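Local coordinates for Alpha/beta hydrolase (Streptomyces albidoflavus, PDB 6KSU), which probably closes non-ribosomal peptides into macrolactams by heterochiral coupling, as a cyclase of the penicillin-binding-protein and beta-lactamase type, at residues Val31-Glu36 with Glu59-Gly63; Val44-Ser50 with Leu346-Ser352; Ala65-Thr69 with Val227-His231; Arg342-Leu346 with Gly370-Gly374. All coordinates share one frame; numbering follows the deposited sequence.

In the fold
Contact 2 pairs strands 46-53 and 344-350 within an antiparallel sheet of seven strands, and the other contacts lie around it. Contact 1, its centre about 9 Å from that of contact 2, brings helix 23-41 against the neighbouring edge strand 56-63, and Phe35 packs on Ala47 and Leu49. At one end of the sheet, contact 3 joins two loops, and Asn351 of contact 2 bonds to Glu229 and His231 there. Contact 4 lies toward the other end and shares Leu346 with contact 2; about 17 Å separates its nearest atoms from those of contact 3. None of the four includes Ser83, Lys86 or Tyr174, whose pattern is consistent with a serine active site of this family.

Contact 1 (Val31-Glu36 with Glu59-Gly63)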
loop_
_atom_site.group_PDB
_atom_site.type_symbol
_atom_site.label_atom_id
_atom_site.label_comp_id
_atom_site.label_asym_id
_atom_site.label_seq_id
_atom_site.Cartn_x
_atom_site.Cartn_y
_atom_site.Cartn_z
ATOM N N VAL A 31 -20.793 -12.528 -9.797
ATOM C CA VAL A 31 -19.592 -12.168 -9.050
ATOM C C VAL A 31 -19.346 -13.184 -7.941
ATOM O O VAL A 31 -18.256 -13.765 -7.834
ATOM C CB VAL A 31 -19.694 -10.730 -8.506
ATOM C CG1 VAL A 31 -18.694 -10.505 -7.372
ATOM C CG2 VAL A 31 -19.447 -9.733 -9.604
ATOM N N GLY A 32 -20.362 -13.431 -7.114
ATOM C CA GLY A 32 -20.238 -14.468 -6.102
ATOM C C GLY A 32 -19.829 -15.810 -6.681
ATOM O O GLY A 32 -18.961 -16.498 -6.134
ATOM N N ALA A 33 -20.447 -16.201 -7.796
ATOM C CA ALA A 33 -20.068 -17.461 -8.423
ATOM C C ALA A 33 -18.634 -17.404 -8.925
ATOM O O ALA A 33 -17.899 -18.392 -8.818
ATOM C CB ALA A 33 -21.027 -17.794 -9.565
ATOM N N LEU A 34 -18.207 -16.247 -9.432
ATOM C CA LEU A 34 -16.827 -16.095 -9.869
ATOM C C LEU A 34 -15.876 -16.178 -8.684
ATOM O O LEU A 34 -14.895 -16.935 -8.711
ATOM C CB LEU A 34 -16.661 -14.772 -10.606
ATOM C CG LEU A 34 -15.306 -14.630 -11.286
ATOM C CD1 LEU A 34 -15.237 -15.607 -12.456
ATOM C CD2 LEU A 34 -15.063 -13.209 -11.729
ATOM N N PHE A 35 -16.176 -15.420 -7.624
ATOM C CA PHE A 35 -15.369 -15.422 -6.403
ATOM C C PHE A 35 -15.197 -16.831 -5.842
ATOM O O PHE A 35 -14.092 -17.230 -5.462
ATOM C CB PHE A 35 -16.042 -14.490 -5.386
ATOM C CG PHE A 35 -15.405 -14.463 -4.024
ATOM C CD1 PHE A 35 -14.133 -13.963 -3.839
ATOM C CD2 PHE A 35 -16.116 -14.897 -2.910
ATOM C CE1 PHE A 35 -13.580 -13.884 -2.552
ATOM C CE2 PHE A 35 -15.565 -14.841 -1.623
ATOM C CZ PHE A 35 -14.307 -14.346 -1.442
ATOM N N GLU A 36 -16.283 -17.605 -5.796
ATOM C CA GLU A 36 -16.205 -18.966 -5.268
ATOM C C GLU A 36 -15.305 -19.844 -6.126
ATOM O O GLU A 36 -14.408 -20.531 -5.611
ATOM C CB GLU A 36 -17.604 -19.566 -5.170
ATOM C CG GLU A 36 -17.801 -20.380 -3.924
ATOM C CD GLU A 36 -17.759 -19.507 -2.693
ATOM O OE1 GLU A 36 -18.790 -18.867 -2.361
ATOM O OE2 GLU A 36 -16.687 -19.463 -2.061
ATOM N N GLU A 59 -21.901 -8.787 -0.244
ATOM C CA GLU A 59 -20.901 -9.286 0.698
ATOM C C GLU A 59 -20.708 -10.776 0.482
ATOM O O GLU A 59 -21.619 -11.568 0.744
ATOM C CB GLU A 59 -21.297 -9.026 2.154
ATOM C CG GLU A 59 -21.680 -7.604 2.497
ATOM C CD GLU A 59 -21.854 -7.422 4.000
ATOM O OE1 GLU A 59 -20.858 -7.042 4.656
ATOM O OE2 GLU A 59 -22.972 -7.699 4.535
ATOM N N TYR A 60 -19.522 -11.156 0.032
ATOM C CA TYR A 60 -19.189 -12.549 -0.176
ATOM C C TYR A 60 -18.105 -12.918 0.820
ATOM O O TYR A 60 -17.244 -12.093 1.140
ATOM C CB TYR A 60 -18.725 -12.776 -1.604
ATOM C CG TYR A 60 -19.623 -12.140 -2.664
ATOM C CD1 TYR A 60 -20.770 -12.786 -3.133
ATOM C CD2 TYR A 60 -19.314 -10.900 -3.209
ATOM C CE1 TYR A 60 -21.585 -12.205 -4.107
ATOM C CE2 TYR A 60 -20.123 -10.317 -4.184
ATOM C CZ TYR A 60 -21.255 -10.978 -4.637
ATOM O OH TYR A 60 -22.046 -10.385 -5.610
ATOM N N ALA A 61 -18.168 -14.142 1.340
ATOM C CA ALA A 61 -17.212 -14.602 2.336
ATOM C C ALA A 61 -17.218 -16.114 2.328
ATOM O O ALA A 61 -18.289 -16.721 2.286
ATOM C CB ALA A 61 -17.548 -14.108 3.743
ATOM N N THR A 62 -16.029 -16.715 2.404
ATOM C CA THR A 62 -15.934 -18.161 2.299
ATOM C C THR A 62 -14.690 -18.639 3.029
ATOM O O THR A 62 -13.772 -17.862 3.323
ATOM C CB THR A 62 -15.921 -18.585 0.830
ATOM O OG1 THR A 62 -16.162 -19.989 0.716
ATOM C CG2 THR A 62 -14.573 -18.208 0.158
ATOM N N GLY A 63 -14.681 -19.936 3.339
ATOM C CA GLY A 63 -13.470 -20.571 3.813
ATOM C C GLY A 63 -13.234 -20.402 5.299
ATOM O O GLY A 63 -14.145 -20.143 6.080
#
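Phe35 carries CG anti to its backbone N (chi1 175°), which sends the ring from helix 23-41 toward strand 56-63, while Tyr60 swings CG beside its own N (chi1 -47°), turning its ring back over the helix. The two side chains slide past one another in opposite directions, and Phe35 CD2 comes to 3.6 Å from Tyr60 CB. From Phe35 the tyrosine ring reaches back toward the N-terminal side of the segment: Gly32 CA is 3.3 Å from Tyr60 CE1, a closeness possible because the glycine has no side chain to intervene. Val31 crosses the ring at about a right angle, its CG1 lying 3.5 Å from Tyr60 CE2. The phenol end is held as well, through a hydrogen bond between Tyr60 OH and Arg28 O.

Farther along, the contact turns polar. Thr62 OG1 donates to Glu36 OE2 at 2.9 Å, approaching from above the carboxylate plane, and Thr62 CG2 faces back to Phe35 CE2 at 3.9 Å. Val31 and Phe35 also press on Leu49 of the next strand. An N-terminal helix laid along the edge strand of an antiparallel sheet, with the axes of segments 31-36 and 59-63 at 23°, is in keeping with the beta-lactamase fold.

Contact 2 (Val44-Ser50 with Leu346-Ser352)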
loop_
_atom_site.group_PDB
_atom_site.type_symbol
_atom_site.label_atom_id
_atom_site.label_comp_id
_atom_site.label_asym_id
_atom_site.label_seq_id
_atom_site.Cartn_x
_atom_site.Cartn_y
_atom_site.Cartn_z
ATOM N N VAL A 44 -7.325 -20.698 -1.827
ATOM C CA VAL A 44 -7.235 -19.736 -0.735
ATOM C C VAL A 44 -7.900 -20.296 0.515
ATOM O O VAL A 44 -9.009 -20.840 0.450
ATOM C CB VAL A 44 -7.889 -18.419 -1.171
ATOM C CG1 VAL A 44 -7.813 -17.412 -0.062
ATOM C CG2 VAL A 44 -7.179 -17.909 -2.443
ATOM N N THR A 45 -7.223 -20.163 1.664
ATOM C CA THR A 45 -7.797 -20.638 2.923
ATOM C C THR A 45 -9.154 -20.003 3.199
ATOM O O THR A 45 -10.125 -20.703 3.515
ATOM C CB THR A 45 -6.860 -20.375 4.105
ATOM O OG1 THR A 45 -5.560 -20.912 3.823
ATOM C CG2 THR A 45 -7.401 -21.083 5.351
ATOM N N GLY A 46 -9.240 -18.680 3.088
ATOM C CA GLY A 46 -10.468 -17.943 3.342
ATOM C C GLY A 46 -10.359 -16.576 2.705
ATOM O O GLY A 46 -9.261 -16.067 2.445
ATOM N N ALA A 47 -11.516 -15.986 2.425
ATOM C CA ALA A 47 -11.489 -14.718 1.712
ATOM C C ALA A 47 -12.800 -13.992 1.931
ATOM O O ALA A 47 -13.832 -14.598 2.247
ATOM C CB ALA A 47 -11.216 -14.927 0.208
ATOM N N GLN A 48 -12.734 -12.674 1.784
ATOM C CA GLN A 48 -13.924 -11.836 1.737
ATOM C C GLN A 48 -13.817 -10.957 0.511
ATOM O O GLN A 48 -12.730 -10.469 0.185
ATOM C CB GLN A 48 -14.094 -10.939 2.975
ATOM C CG GLN A 48 -14.155 -11.652 4.302
ATOM C CD GLN A 48 -13.923 -10.689 5.466
ATOM O OE1 GLN A 48 -13.196 -9.705 5.337
ATOM N NE2 GLN A 48 -14.561 -10.965 6.603
ATOM N N LEU A 49 -14.943 -10.784 -0.173
ATOM C CA LEU A 49 -15.072 -9.840 -1.270
ATOM C C LEU A 49 -16.339 -9.039 -1.027
ATOM O O LEU A 49 -17.417 -9.607 -0.808
ATOM C CB LEU A 49 -15.108 -10.544 -2.635
ATOM C CG LEU A 49 -15.379 -9.665 -3.868
ATOM C CD1 LEU A 49 -14.132 -8.827 -4.283
ATOM C CD2 LEU A 49 -15.854 -10.513 -5.022
ATOM N N SER A 50 -16.207 -7.727 -0.995
ATOM C CA SER A 50 -17.369 -6.866 -0.828
ATOM C C SER A 50 -17.376 -5.880 -1.975
ATOM O O SER A 50 -16.342 -5.296 -2.278
ATOM C CB SER A 50 -17.330 -6.146 0.518
ATOM O OG SER A 50 -17.364 -7.086 1.582
ATOM N N LEU A 346 -14.836 -1.885 -4.293
ATOM C CA LEU A 346 -14.741 -3.306 -4.019
ATOM C C LEU A 346 -13.448 -3.565 -3.269
ATOM O O LEU A 346 -12.423 -2.921 -3.513
ATOM C CB LEU A 346 -14.804 -4.150 -5.293
ATOM C CG LEU A 346 -13.748 -4.133 -6.402
ATOM C CD1 LEU A 346 -12.577 -4.953 -6.055
ATOM C CD2 LEU A 346 -14.371 -4.760 -7.617
ATOM N N ALA A 347 -13.512 -4.485 -2.340
ATOM C CA ALA A 347 -12.393 -4.802 -1.480
ATOM C C ALA A 347 -12.296 -6.304 -1.408
ATOM O O ALA A 347 -13.316 -6.999 -1.444
ATOM C CB ALA A 347 -12.557 -4.223 -0.080
ATOM N N LEU A 348 -11.067 -6.800 -1.337
ATOM C CA LEU A 348 -10.829 -8.230 -1.236
ATOM C C LEU A 348 -9.875 -8.446 -0.081
ATOM O O LEU A 348 -8.842 -7.765 -0.004
ATOM C CB LEU A 348 -10.248 -8.780 -2.548
ATOM C CG LEU A 348 -9.830 -10.239 -2.571
ATOM C CD1 LEU A 348 -11.041 -11.109 -2.513
ATOM C CD2 LEU A 348 -8.965 -10.554 -3.784
ATOM N N THR A 349 -10.236 -9.343 0.845
ATOM C CA THR A 349 -9.279 -9.832 1.832
ATOM C C THR A 349 -9.072 -11.325 1.618
ATOM O O THR A 349 -9.999 -12.042 1.232
ATOM C CB THR A 349 -9.697 -9.533 3.281
ATOM O OG1 THR A 349 -10.982 -10.108 3.605
ATOM C CG2 THR A 349 -9.729 -8.018 3.523
ATOM N N ALA A 350 -7.834 -11.776 1.811
ATOM C CA ALA A 350 -7.520 -13.186 1.687
ATOM C C ALA A 350 -6.469 -13.509 2.728
ATOM O O ALA A 350 -5.659 -12.656 3.090
ATOM C CB ALA A 350 -7.050 -13.552 0.272
ATOM N N ASN A 351 -6.502 -14.739 3.226
ATOM C CA ASN A 351 -5.616 -15.123 4.309
ATOM C C ASN A 351 -4.748 -16.327 3.934
ATOM O O ASN A 351 -4.360 -17.105 4.803
ATOM C CB ASN A 351 -6.401 -15.362 5.612
ATOM C CG ASN A 351 -7.259 -16.651 5.609
ATOM O OD1 ASN A 351 -7.708 -17.123 4.565
ATOM N ND2 ASN A 351 -7.510 -17.196 6.802
ATOM N N SER A 352 -4.370 -16.453 2.661
ATOM C CA SER A 352 -3.255 -17.330 2.301
ATOM C C SER A 352 -2.338 -16.632 1.291
ATOM O O SER A 352 -2.722 -15.664 0.637
ATOM C CB SER A 352 -3.728 -18.673 1.736
ATOM O OG SER A 352 -4.209 -18.493 0.423
#
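The flat carboxamide of Gln48 is gripped at both its oxygen and its nitrogen. Thr349 OG1, lying alongside on the neighbouring strand, donates to Gln48 OE1 at 2.8 Å, tilted 31° from the carbonyl plane, and Ala261 N gives that oxygen a second bond; Gln48 NE2 donates to the carbonyls of Thr74 and Thr77. A second flat group, the amide of Asn351, reaches across toward Gly46 and is oriented from outside, since its ND2 donates to Glu229 O and Leu64 O. Thr45 crosses it at about a right angle, with CB 3.4 Å from Asn351 OD1.

The strands that carry these residues run antiparallel. Gln48 with Thr349 and Ser50 with Ala347 are hydrogen-bonded pairs, illustrated by Thr349 N to Gln48 O at 2.8 Å and Ala347 N to Ser50 O at 2.9 Å. Ala47 with Ala350 and Leu49 with Leu348 alternate as non-hydrogen-bonded pairs. Their small and aliphatic side chains point to the sheet face packed by helices 23-41 and 355-365, where Leu348 CD1 comes within 4.1 Å of Leu49 CB. Helix 261-268 covers Ser50 and Ala347 on the opposite face. Chemically, the contact buries the Gln48 amide on that second face and the Asn351 amide at the strand end, and Gln48 is satisfied by four hydrogen bonds, which should fix the rotation of its carboxamide.

Contact 3 (Ala65-Thr69 with Val227-His231); sequences ASVRT and VAEGH. With SO4 (sulfate ion), chain C.
Ala65 and Ala228 bring the two loop segments to a CA-CA separation of 4.3 Å, after which the chains advance in the same general direction and spread apart until Val67 CA and His231 CA are 8.2 Å from each other. The backbone tie lies at the close end: Glu229 N donates to Ala65 O at 2.9 Å.

Where the backbones part, side chains span the gap. His231 turns the edge of its imidazole to the other loop, and Val67 N donates to NE2 at 3.1 Å, only 11° from the ring plane. Val67 CG2 crosses at 3.5 Å from His231 CD2. On the other nitrogen, ND1 bonds to Asn351 O, so the ring probably accepts at NE2 and donates at ND1, a neutral tautomer. Ser66 has its hydroxyl anti to the backbone N (chi1 173°), facing Glu229; OG gives a weak hydrogen bond to OE1 at 3.0 Å and itself accepts from Thr69 N at 3.3 Å.

Arg68 leads outward to a sulfate ion, probably from the crystallisation liquor, with the edge of its guanidinium turned to the anion; NH2 donates weakly to sulfate O2 at 2.8 Å. The bond from Thr69 N to Ser66 OG closes an ST motif, here in the loop that follows edge strand 56-63 of the sheet.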
loop_
_atom_site.group_PDB
_atom_site.type_symbol
_atom_site.label_atom_id
_atom_site.label_comp_id
_atom_site.label_asym_id
_atom_site.label_seq_id
_atom_site.Cartn_x
_atom_site.Cartn_y
_atom_site.Cartn_z
ATOM N N ALA A 65 -11.167 -19.052 8.759
ATOM C CA ALA A 65 -10.383 -18.022 9.433
ATOM C C ALA A 65 -9.067 -18.585 9.930
ATOM O O ALA A 65 -8.040 -17.888 9.935
ATOM C CB ALA A 65 -11.169 -17.439 10.601
ATOM N N SER A 66 -9.087 -19.845 10.362
ATOM C CA SER A 66 -7.899 -20.567 10.782
ATOM C C SER A 66 -8.063 -22.010 10.325
ATOM O O SER A 66 -9.172 -22.556 10.343
ATOM C CB SER A 66 -7.701 -20.470 12.312
ATOM O OG SER A 66 -6.641 -21.292 12.782
ATOM N N VAL A 67 -6.983 -22.606 9.836
ATOM C CA VAL A 67 -7.083 -24.020 9.514
ATOM C C VAL A 67 -6.978 -24.841 10.784
ATOM O O VAL A 67 -7.676 -25.849 10.920
ATOM C CB VAL A 67 -6.022 -24.439 8.483
ATOM C CG1 VAL A 67 -5.928 -25.966 8.414
ATOM C CG2 VAL A 67 -6.407 -23.911 7.127
ATOM N N ARG A 68 -6.122 -24.406 11.719
ATOM C CA ARG A 68 -5.975 -25.058 13.016
ATOM C C ARG A 68 -7.318 -25.171 13.716
ATOM O O ARG A 68 -7.838 -26.275 13.929
ATOM C CB ARG A 68 -5.002 -24.273 13.886
ATOM C CG ARG A 68 -3.750 -23.854 13.220
ATOM C CD ARG A 68 -2.811 -23.267 14.257
ATOM N NE ARG A 68 -1.417 -23.598 13.978
ATOM C CZ ARG A 68 -0.377 -23.022 14.571
ATOM N NH1 ARG A 68 -0.579 -22.074 15.474
ATOM N NH2 ARG A 68 0.863 -23.395 14.265
ATOM N N THR A 69 -7.884 -24.027 14.102
ATOM C CA THR A 69 -9.296 -23.920 14.458
ATOM C C THR A 69 -10.077 -24.472 13.278
ATOM O O THR A 69 -9.544 -24.550 12.176
ATOM C CB THR A 69 -9.680 -22.449 14.721
ATOM O OG1 THR A 69 -8.759 -21.854 15.645
ATOM C CG2 THR A 69 -11.056 -22.337 15.280
ATOM N N VAL A 227 -10.516 -12.825 14.257
ATOM C CA VAL A 227 -9.521 -12.445 13.270
ATOM C C VAL A 227 -9.132 -13.672 12.463
ATOM O O VAL A 227 -9.203 -14.812 12.940
ATOM C CB VAL A 227 -8.275 -11.821 13.931
ATOM C CG1 VAL A 227 -8.587 -10.426 14.372
ATOM C CG2 VAL A 227 -7.841 -12.676 15.121
ATOM N N ALA A 228 -8.691 -13.417 11.230
ATOM C CA ALA A 228 -8.158 -14.450 10.372
ATOM C C ALA A 228 -6.668 -14.554 10.586
ATOM O O ALA A 228 -5.978 -13.542 10.705
ATOM C CB ALA A 228 -8.449 -14.153 8.902
ATOM N N GLU A 229 -6.179 -15.786 10.629
ATOM C CA GLU A 229 -4.754 -16.055 10.572
ATOM C C GLU A 229 -4.289 -16.203 9.124
ATOM O O GLU A 229 -5.083 -16.443 8.200
ATOM C CB GLU A 229 -4.420 -17.321 11.360
ATOM C CG GLU A 229 -5.405 -17.639 12.467
ATOM C CD GLU A 229 -4.790 -18.516 13.536
ATOM O OE1 GLU A 229 -5.537 -19.061 14.379
ATOM O OE2 GLU A 229 -3.550 -18.654 13.534
ATOM N N GLY A 230 -2.971 -16.019 8.937
ATOM C CA GLY A 230 -2.348 -16.209 7.642
ATOM C C GLY A 230 -1.883 -17.654 7.400
ATOM O O GLY A 230 -1.634 -18.425 8.329
ATOM N N HIS A 231 -1.760 -18.002 6.119
ATOM C CA HIS A 231 -1.554 -19.370 5.685
ATOM C C HIS A 231 -0.656 -19.375 4.459
ATOM O O HIS A 231 -0.635 -18.416 3.686
ATOM C CB HIS A 231 -2.886 -20.082 5.356
ATOM C CG HIS A 231 -3.863 -20.124 6.500
ATOM N ND1 HIS A 231 -4.525 -19.005 6.965
ATOM C CD2 HIS A 231 -4.287 -21.155 7.271
ATOM C CE1 HIS A 231 -5.316 -19.346 7.970
ATOM N NE2 HIS A 231 -5.192 -20.645 8.174
HETATM S S SO4 C . 0.544 -26.341 12.924
HETATM O O1 SO4 C . 0.594 -27.399 11.917
HETATM O O2 SO4 C . 1.876 -25.760 13.060
HETATM O O3 SO4 C . 0.111 -26.886 14.214
HETATM O O4 SO4 C . -0.409 -25.318 12.506
#

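Contact 4 (Arg342-Leu346 with Gly370-Gly374); sequences RSLAL and GLDVG
Arg342 and Ser343 lead into strand 344-350 through a G1 beta bulge, in which Ser343 and Leu344 both face His339, and residues 370-373 of the loop run 69° from the end-to-end direction of 342-346. Side chains bridge the two, since the nearest CA atoms, those of Leu344 and Leu371, remain 9.1 Å apart.

On the exposed side, Arg342 spreads its guanidinium toward the loop and uses both terminal nitrogens. Arg342 NH1 forms a salt bridge with Asp372 OD1 at 3.1 Å, meeting the oxygen on its syn side, although the guanidinium and carboxylate planes are turned 55° from each other. Arg342 NH2 points almost straight at the carbonyl of Gly370, with 3.3 Å between Arg342 NH2 and Gly370 O. The remaining nitrogen, NE, bonds to a malonate ion that probably came from the crystallisation liquor. The bend at chi3 (59°) helps carry the group over Leu344, whose CD1 lies against one guanidinium face near its rim.

Beneath this polar edge Leu371 reaches from the loop to the strand with both branches. It meets Leu346 tip to tip, CD1 to Leu346 CD2 at 3.6 Å, and also touches Val51 of strand 46-53. Val373 CG2 borders the same Leu346 CD2 at 4.1 Å. The other branch is packed more tightly: Leu371 CD2 sits just 3.4 Å from Leu344 CD1.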
loop_
_atom_site.group_PDB
_atom_site.type_symbol
_atom_site.label_atom_id
_atom_site.label_comp_id
_atom_site.label_asym_id
_atom_site.label_seq_id
_atom_site.Cartn_x
_atom_site.Cartn_y
_atom_site.Cartn_z
ATOM N N ARG A 342 -18.403 6.235 -11.165
ATOM C CA ARG A 342 -19.410 5.190 -11.229
ATOM C C ARG A 342 -19.918 4.760 -9.851
ATOM O O ARG A 342 -20.731 3.834 -9.774
ATOM C CB ARG A 342 -18.848 3.985 -11.993
ATOM C CG ARG A 342 -18.506 4.296 -13.437
ATOM C CD ARG A 342 -17.700 3.178 -14.107
ATOM N NE ARG A 342 -18.448 1.926 -14.084
ATOM C CZ ARG A 342 -17.964 0.749 -14.455
ATOM N NH1 ARG A 342 -16.717 0.648 -14.899
ATOM N NH2 ARG A 342 -18.737 -0.332 -14.387
ATOM N N SER A 343 -19.477 5.410 -8.770
ATOM C CA SER A 343 -19.911 5.082 -7.411
ATOM C C SER A 343 -19.711 3.594 -7.129
ATOM O O SER A 343 -20.635 2.876 -6.717
ATOM C CB SER A 343 -21.362 5.501 -7.180
ATOM O OG SER A 343 -21.531 6.898 -7.351
ATOM N N LEU A 344 -18.484 3.123 -7.383
ATOM C CA LEU A 344 -18.174 1.708 -7.265
ATOM C C LEU A 344 -16.950 1.523 -6.378
ATOM O O LEU A 344 -15.923 2.183 -6.578
ATOM C CB LEU A 344 -17.944 1.100 -8.644
ATOM C CG LEU A 344 -17.826 -0.410 -8.815
ATOM C CD1 LEU A 344 -17.831 -0.636 -10.298
ATOM C CD2 LEU A 344 -16.598 -1.085 -8.177
ATOM N N ALA A 345 -17.058 0.613 -5.414
ATOM C CA ALA A 345 -15.947 0.238 -4.555
ATOM C C ALA A 345 -16.005 -1.259 -4.303
ATOM O O ALA A 345 -17.085 -1.831 -4.127
ATOM C CB ALA A 345 -15.974 0.991 -3.227
ATOM N N LEU A 346 -14.836 -1.885 -4.293
ATOM C CA LEU A 346 -14.741 -3.306 -4.019
ATOM C C LEU A 346 -13.448 -3.565 -3.269
ATOM O O LEU A 346 -12.423 -2.921 -3.513
ATOM C CB LEU A 346 -14.804 -4.150 -5.293
ATOM C CG LEU A 346 -13.748 -4.133 -6.402
ATOM C CD1 LEU A 346 -12.577 -4.953 -6.055
ATOM C CD2 LEU A 346 -14.371 -4.760 -7.617
ATOM N N GLY A 370 -19.142 -6.897 -15.920
ATOM C CA GLY A 370 -19.136 -5.451 -16.058
ATOM C C GLY A 370 -18.196 -4.707 -15.129
ATOM O O GLY A 370 -18.179 -3.465 -15.149
ATOM N N LEU A 371 -17.413 -5.421 -14.318
ATOM C CA LEU A 371 -16.489 -4.816 -13.362
ATOM C C LEU A 371 -15.077 -4.871 -13.929
ATOM O O LEU A 371 -14.289 -5.752 -13.605
ATOM C CB LEU A 371 -16.552 -5.536 -12.023
ATOM C CG LEU A 371 -17.728 -5.232 -11.117
ATOM C CD1 LEU A 371 -17.314 -5.413 -9.673
ATOM C CD2 LEU A 371 -18.155 -3.821 -11.372
ATOM N N ASP A 372 -14.746 -3.881 -14.756
ATOM C CA ASP A 372 -13.440 -3.817 -15.414
ATOM C C ASP A 372 -12.499 -2.929 -14.595
ATOM O O ASP A 372 -12.269 -1.753 -14.898
ATOM C CB ASP A 372 -13.593 -3.318 -16.851
ATOM C CG ASP A 372 -14.541 -2.127 -16.969
ATOM O OD1 ASP A 372 -15.388 -1.916 -16.064
ATOM O OD2 ASP A 372 -14.421 -1.390 -17.973
ATOM N N VAL A 373 -11.939 -3.517 -13.536
ATOM C CA VAL A 373 -10.992 -2.779 -12.712
ATOM C C VAL A 373 -9.756 -2.463 -13.540
ATOM O O VAL A 373 -9.341 -3.257 -14.392
ATOM C CB VAL A 373 -10.630 -3.588 -11.455
ATOM C CG1 VAL A 373 -9.779 -2.742 -10.503
ATOM C CG2 VAL A 373 -11.882 -4.107 -10.774
ATOM N N GLY A 374 -9.161 -1.297 -13.305
ATOM C CA GLY A 374 -7.965 -0.948 -14.047
ATOM C C GLY A 374 -6.830 -1.910 -13.752
ATOM O O GLY A 374 -6.787 -2.553 -12.700
#